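Local coordinates for protein UL37 (PDB 4K70) that serves as an inner tegument component of a herpesvirus particle, probably acting in the control of viral trafficking, and is seen here as its N-terminal half, at residues L28-A33 with A73-W78; G41-W46 with L91-G96. One frame throughout, in Å; residues are numbered along the deposited sequence.

Contact 1 of 2, residues L28-A33 with A73-W78; sequences LEFFMA and AGLALW
The rings of Phe30 and Phe31 take hold of one leucine, Leu75, and meet it in different ways. At the Phe31 ring the methyl CD1 of Leu75 comes in at the edge, near the ring plane, with Phe31 CE1 and Leu75 CD1 3.7 Å apart. The Phe30 ring is met obliquely, neither squarely on a face nor in its plane: Phe30 CE2 lies 3.8 Å from Leu75 CB, and equally 3.8 Å from Leu75 CD1. That methyl therefore touches both rings, while Leu75 CB adds a second point on Phe30, 4.1 Å from Phe30 CZ.

The two phenylalanines are neighbours on one helix and differ in their first torsion. Phe30 holds CG anti to its own nitrogen (chi1 174°), which carries the ring across to the helix of Leu75. In Phe31, whose CB is directed away from residues 73-78, CG is anti to the carbonyl carbon (chi1 -75°), and the ring still reaches the leucine with its CD1-CE1 side. The backbones stay well apart, the nearest CA pair, Phe31 and Leu75, being separated by 8.0 Å. All three touching residues are buried, and the contact is wholly apolar.

Arg79, just beyond residues 73-78, makes a cation-pi contact with the Phe30 ring. Residues 28-33 lie on helix 20-32 and residues 73-78 belong to helix 63-78; helix 4-12 packs on Phe30 through Ser4 and Leu8, and helix 464-481 reaches Phe31 through Leu469, so the contact lies inside an all-helical bundle.

Contact 2 of 2, residues G41-W46 with L91-G96; sequences GVRGLW and LLELLG. With NA (sodium ion), chain Q.
The first torsions of Val42 (CG1 anti to the backbone N) and Leu94 (CG anti to the backbone N, chi1 164°) bring Val42 CG1 and Leu94 CG to the interface, where Leu94 CD1 meets Val42 CG1 at 3.5 Å. Leu94 CD1 also sits 3.6 Å from the backbone N of Arg43 and 4.0 Å from Arg43 CB, so a single methyl is lodged against the turn of helix that carries Val42 and Arg43. Both Val42 and Leu94 are buried.

Arg43 and Glu93 form the partly exposed border. The arginine chain bends at its third torsion, having passed its CD 3.8 Å from Leu94 CA, and its guanidinium then stands stacked on the Glu93 carboxylate with the two planes 21° apart. Glu93 OE1 lies over one guanidinium face, offset toward the rim, with Arg43 NH1 3.6 Å from Glu93 OE1; the approach is face-on rather than along an N-H. The same carboxylate holds a sodium ion with both oxygens, OE1 at 2.5 Å and OE2 at 2.8 Å, and water 1 is a further ligand. The nearby cations would be expected to favour the charged carboxylate.

Outside the pair, Met5 of helix 4-12 packs on Val42, and Val97, one turn beyond Glu93 on the same helix, packs on Arg43. The segment axes approach to 9.4 Å with an angle of only 10° between their N-to-C directions. This is near-parallel helix packing between helix 39-60 and helix 89-98 within the UL37 tegument family region, with an apolar interior and, on its border, a bidentate carboxylate-sodium site.

How the contacts relate
Contacts 1 and 2 lie 15 Å apart between centres and are joined by direct packing. Leu77 CD1, in residues 73-78, meets Leu94 CD2, in residues 91-96, at 3.7 Å, and Ala73 N is 3.4 Å from Trp46 CH2 of residues 41-46. Helix 63-78 thus faces helix 20-32 in contact 1 and both partners of contact 2 with other residues. The segments alternate along the chain, so the two pairings cross in sequence. Contact 1 is away from the annotated metal sites, whereas contact 2 carries a sodium ion on Glu93, whose side chain is about 8 Å from that of Glu86, a calcium ligand.

Contact 1 of 2, residues L28-A33 with A73-W78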
loop_
_atom_site.group_PDB
_atom_site.type_symbol
_atom_site.label_atom_id
_atom_site.label_comp_id
_atom_site.label_asym_id
_atom_site.label_seq_id
_atom_site.Cartn_x
_atom_site.Cartn_y
_atom_site.Cartn_z
ATOM N N LEU A 28 21.365 -8.662 -27.961
ATOM C CA LEU A 28 21.930 -8.799 -26.622
ATOM C C LEU A 28 21.807 -7.492 -25.846
ATOM O O LEU A 28 21.645 -7.504 -24.624
ATOM C CB LEU A 28 23.394 -9.245 -26.690
ATOM C CG LEU A 28 23.661 -10.668 -27.193
ATOM C CD1 LEU A 28 25.155 -10.893 -27.384
ATOM C CD2 LEU A 28 23.071 -11.716 -26.254
ATOM N N GLU A 29 21.873 -6.369 -26.553
ATOM C CA GLU A 29 21.730 -5.064 -25.911
ATOM C C GLU A 29 20.302 -4.846 -25.424
ATOM O O GLU A 29 20.080 -4.307 -24.333
ATOM C CB GLU A 29 22.146 -3.941 -26.860
ATOM C CG GLU A 29 23.647 -3.865 -27.079
ATOM C CD GLU A 29 24.015 -3.222 -28.401
ATOM O OE1 GLU A 29 23.204 -2.427 -28.926
ATOM O OE2 GLU A 29 25.116 -3.525 -28.916
ATOM N N PHE A 30 19.336 -5.270 -26.233
ATOM C CA PHE A 30 17.941 -5.186 -25.834
ATOM C C PHE A 30 17.717 -6.046 -24.598
ATOM O O PHE A 30 17.036 -5.630 -23.658
ATOM C CB PHE A 30 17.029 -5.621 -26.974
ATOM C CG PHE A 30 15.579 -5.688 -26.597
ATOM C CD1 PHE A 30 14.835 -4.530 -26.437
ATOM C CD2 PHE A 30 14.958 -6.911 -26.410
ATOM C CE1 PHE A 30 13.492 -4.593 -26.091
ATOM C CE2 PHE A 30 13.620 -6.981 -26.064
ATOM C CZ PHE A 30 12.883 -5.819 -25.906
ATOM N N PHE A 31 18.318 -7.235 -24.594
ATOM C CA PHE A 31 18.222 -8.143 -23.458
ATOM C C PHE A 31 18.629 -7.471 -22.143
ATOM O O PHE A 31 18.152 -7.849 -21.074
ATOM C CB PHE A 31 19.064 -9.405 -23.698
ATOM C CG PHE A 31 18.456 -10.371 -24.681
ATOM C CD1 PHE A 31 17.125 -10.263 -25.047
ATOM C CD2 PHE A 31 19.215 -11.396 -25.231
ATOM C CE1 PHE A 31 16.555 -11.160 -25.953
ATOM C CE2 PHE A 31 18.657 -12.298 -26.137
ATOM C CZ PHE A 31 17.327 -12.180 -26.497
ATOM N N MET A 32 19.496 -6.465 -22.220
ATOM C CA MET A 32 19.990 -5.801 -21.015
ATOM C C MET A 32 19.594 -4.321 -20.886
ATOM O O MET A 32 20.009 -3.640 -19.947
ATOM C CB MET A 32 21.507 -5.958 -20.913
ATOM C CG MET A 32 21.945 -7.382 -20.607
ATOM S SD MET A 32 23.730 -7.543 -20.462
ATOM C CE MET A 32 24.212 -7.386 -22.179
ATOM N N ALA A 33 18.777 -3.841 -21.814
ATOM C CA ALA A 33 18.374 -2.437 -21.826
ATOM C C ALA A 33 17.618 -2.015 -20.566
ATOM O O ALA A 33 17.068 -2.843 -19.840
ATOM C CB ALA A 33 17.554 -2.128 -23.070
ATOM N N ALA A 73 6.967 -10.569 -26.493
ATOM C CA ALA A 73 5.794 -10.078 -25.777
ATOM C C ALA A 73 6.121 -9.803 -24.292
ATOM O O ALA A 73 5.828 -8.731 -23.763
ATOM C CB ALA A 73 4.640 -11.048 -25.916
ATOM N N GLY A 74 6.760 -10.761 -23.636
ATOM C CA GLY A 74 7.106 -10.620 -22.232
ATOM C C GLY A 74 8.195 -9.594 -21.994
ATOM O O GLY A 74 8.110 -8.786 -21.066
ATOM N N LEU A 75 9.219 -9.621 -22.835
ATOM C CA LEU A 75 10.317 -8.674 -22.725
ATOM C C LEU A 75 9.827 -7.242 -22.901
ATOM O O LEU A 75 10.315 -6.345 -22.229
ATOM C CB LEU A 75 11.398 -8.976 -23.766
ATOM C CG LEU A 75 12.154 -10.298 -23.602
ATOM C CD1 LEU A 75 13.085 -10.533 -24.796
ATOM C CD2 LEU A 75 12.929 -10.296 -22.285
ATOM N N ALA A 76 8.868 -7.044 -23.800
ATOM C CA ALA A 76 8.307 -5.715 -24.063
ATOM C C ALA A 76 7.454 -5.229 -22.895
ATOM O O ALA A 76 7.444 -4.048 -22.565
ATOM C CB ALA A 76 7.477 -5.735 -25.350
ATOM N N LEU A 77 6.733 -6.148 -22.271
ATOM C CA LEU A 77 5.864 -5.798 -21.155
ATOM C C LEU A 77 6.650 -5.539 -19.876
ATOM O O LEU A 77 6.174 -4.836 -18.981
ATOM C CB LEU A 77 4.845 -6.914 -20.914
ATOM C CG LEU A 77 3.447 -6.855 -21.527
ATOM C CD1 LEU A 77 3.370 -5.883 -22.687
ATOM C CD2 LEU A 77 3.010 -8.253 -21.956
ATOM N N TRP A 78 7.856 -6.093 -19.796
ATOM C CA TRP A 78 8.616 -6.115 -18.541
ATOM C C TRP A 78 8.958 -4.724 -18.016
ATOM O O TRP A 78 8.933 -4.470 -16.805
ATOM C CB TRP A 78 9.919 -6.886 -18.732
ATOM C CG TRP A 78 10.425 -7.597 -17.501
ATOM C CD1 TRP A 78 10.792 -7.035 -16.310
ATOM C CD2 TRP A 78 10.652 -9.011 -17.364
ATOM N NE1 TRP A 78 11.223 -8.018 -15.433
ATOM C CE2 TRP A 78 11.151 -9.235 -16.062
ATOM C CE3 TRP A 78 10.488 -10.107 -18.222
ATOM C CZ2 TRP A 78 11.477 -10.512 -15.593
ATOM C CZ3 TRP A 78 10.816 -11.378 -17.753
ATOM C CH2 TRP A 78 11.307 -11.566 -16.454
#

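Contact 2 of 2, residues G41-W46 with L91-G96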
loop_
_atom_site.group_PDB
_atom_site.type_symbol
_atom_site.label_atom_id
_atom_site.label_comp_id
_atom_site.label_asym_id
_atom_site.label_seq_id
_atom_site.Cartn_x
_atom_site.Cartn_y
_atom_site.Cartn_z
ATOM N N GLY A 41 3.339 3.410 -26.751
ATOM C CA GLY A 41 4.633 3.298 -27.411
ATOM C C GLY A 41 4.902 1.895 -27.928
ATOM O O GLY A 41 5.277 1.699 -29.086
ATOM N N VAL A 42 4.704 0.904 -27.069
ATOM C CA VAL A 42 4.868 -0.482 -27.492
ATOM C C VAL A 42 3.881 -0.831 -28.582
ATOM O O VAL A 42 4.234 -1.478 -29.556
ATOM C CB VAL A 42 4.702 -1.462 -26.322
ATOM C CG1 VAL A 42 4.663 -2.912 -26.842
ATOM C CG2 VAL A 42 5.819 -1.254 -25.317
ATOM N N ARG A 43 2.636 -0.412 -28.395
ATOM C CA ARG A 43 1.571 -0.645 -29.359
ATOM C C ARG A 43 1.926 -0.106 -30.751
ATOM O O ARG A 43 1.659 -0.748 -31.760
ATOM C CB ARG A 43 0.289 0.005 -28.845
ATOM C CG ARG A 43 -0.963 -0.443 -29.521
ATOM C CD ARG A 43 -2.144 -0.288 -28.578
ATOM N NE ARG A 43 -2.213 1.056 -28.007
ATOM C CZ ARG A 43 -2.689 2.118 -28.654
ATOM N NH1 ARG A 43 -3.134 1.996 -29.898
ATOM N NH2 ARG A 43 -2.716 3.298 -28.058
ATOM N N GLY A 44 2.551 1.064 -30.802
ATOM C CA GLY A 44 2.971 1.629 -32.073
ATOM C C GLY A 44 4.117 0.882 -32.738
ATOM O O GLY A 44 4.235 0.891 -33.960
ATOM N N LEU A 45 4.949 0.217 -31.943
ATOM C CA LEU A 45 6.151 -0.430 -32.464
ATOM C C LEU A 45 6.074 -1.952 -32.554
ATOM O O LEU A 45 7.004 -2.582 -33.054
ATOM C CB LEU A 45 7.355 -0.084 -31.601
ATOM C CG LEU A 45 7.833 1.361 -31.613
ATOM C CD1 LEU A 45 8.947 1.531 -30.590
ATOM C CD2 LEU A 45 8.292 1.749 -33.003
ATOM N N TRP A 46 4.993 -2.548 -32.063
ATOM C CA TRP A 46 4.980 -3.995 -31.871
ATOM C C TRP A 46 5.180 -4.801 -33.159
ATOM O O TRP A 46 6.052 -5.674 -33.224
ATOM C CB TRP A 46 3.697 -4.472 -31.187
ATOM C CG TRP A 46 3.635 -5.969 -31.212
ATOM C CD1 TRP A 46 2.942 -6.744 -32.085
ATOM C CD2 TRP A 46 4.357 -6.862 -30.363
ATOM N NE1 TRP A 46 3.165 -8.071 -31.824
ATOM C CE2 TRP A 46 4.033 -8.174 -30.766
ATOM C CE3 TRP A 46 5.239 -6.686 -29.288
ATOM C CZ2 TRP A 46 4.554 -9.306 -30.130
ATOM C CZ3 TRP A 46 5.757 -7.803 -28.657
ATOM C CH2 TRP A 46 5.412 -9.101 -29.082
ATOM N N LEU A 91 -3.933 -1.302 -21.408
ATOM C CA LEU A 91 -3.169 -2.540 -21.371
ATOM C C LEU A 91 -3.819 -3.588 -22.231
ATOM O O LEU A 91 -3.147 -4.287 -22.984
ATOM C CB LEU A 91 -3.053 -3.093 -19.946
ATOM C CG LEU A 91 -2.118 -2.321 -19.036
ATOM C CD1 LEU A 91 -1.888 -3.118 -17.745
ATOM C CD2 LEU A 91 -0.806 -2.043 -19.767
ATOM N N LEU A 92 -5.130 -3.732 -22.079
ATOM C CA LEU A 92 -5.870 -4.688 -22.878
ATOM C C LEU A 92 -5.731 -4.343 -24.357
ATOM O O LEU A 92 -5.695 -5.227 -25.211
ATOM C CB LEU A 92 -7.343 -4.691 -22.481
ATOM C CG LEU A 92 -7.621 -5.007 -21.010
ATOM C CD1 LEU A 92 -9.107 -5.220 -20.773
ATOM C CD2 LEU A 92 -6.822 -6.212 -20.560
ATOM N N GLU A 93 -5.661 -3.052 -24.659
ATOM C CA GLU A 93 -5.575 -2.620 -26.054
ATOM C C GLU A 93 -4.224 -3.013 -26.650
ATOM O O GLU A 93 -4.138 -3.407 -27.807
ATOM C CB GLU A 93 -5.822 -1.111 -26.176
ATOM C CG GLU A 93 -6.178 -0.669 -27.581
ATOM C CD GLU A 93 -6.396 0.833 -27.680
ATOM O OE1 GLU A 93 -6.470 1.342 -28.821
ATOM O OE2 GLU A 93 -6.485 1.501 -26.623
ATOM N N LEU A 94 -3.173 -2.918 -25.843
ATOM C CA LEU A 94 -1.850 -3.340 -26.258
ATOM C C LEU A 94 -1.800 -4.865 -26.417
ATOM O O LEU A 94 -1.229 -5.382 -27.384
ATOM C CB LEU A 94 -0.814 -2.882 -25.234
ATOM C CG LEU A 94 0.545 -3.563 -25.329
ATOM C CD1 LEU A 94 1.179 -3.260 -26.665
ATOM C CD2 LEU A 94 1.432 -3.110 -24.183
ATOM N N LEU A 95 -2.402 -5.589 -25.473
ATOM C CA LEU A 95 -2.475 -7.054 -25.583
ATOM C C LEU A 95 -3.191 -7.500 -26.854
ATOM O O LEU A 95 -2.785 -8.477 -27.483
ATOM C CB LEU A 95 -3.181 -7.662 -24.376
ATOM C CG LEU A 95 -2.446 -7.522 -23.049
ATOM C CD1 LEU A 95 -3.253 -8.216 -21.969
ATOM C CD2 LEU A 95 -1.048 -8.086 -23.165
ATOM N N GLY A 96 -4.260 -6.798 -27.216
ATOM C CA GLY A 96 -4.958 -7.066 -28.469
ATOM C C GLY A 96 -4.065 -6.992 -29.704
ATOM O O GLY A 96 -4.168 -7.820 -30.611
HETATM NA NA NA Q . -7.170 3.638 -28.220
HETATM O O HOH W 1 -5.583 4.935 -26.991
#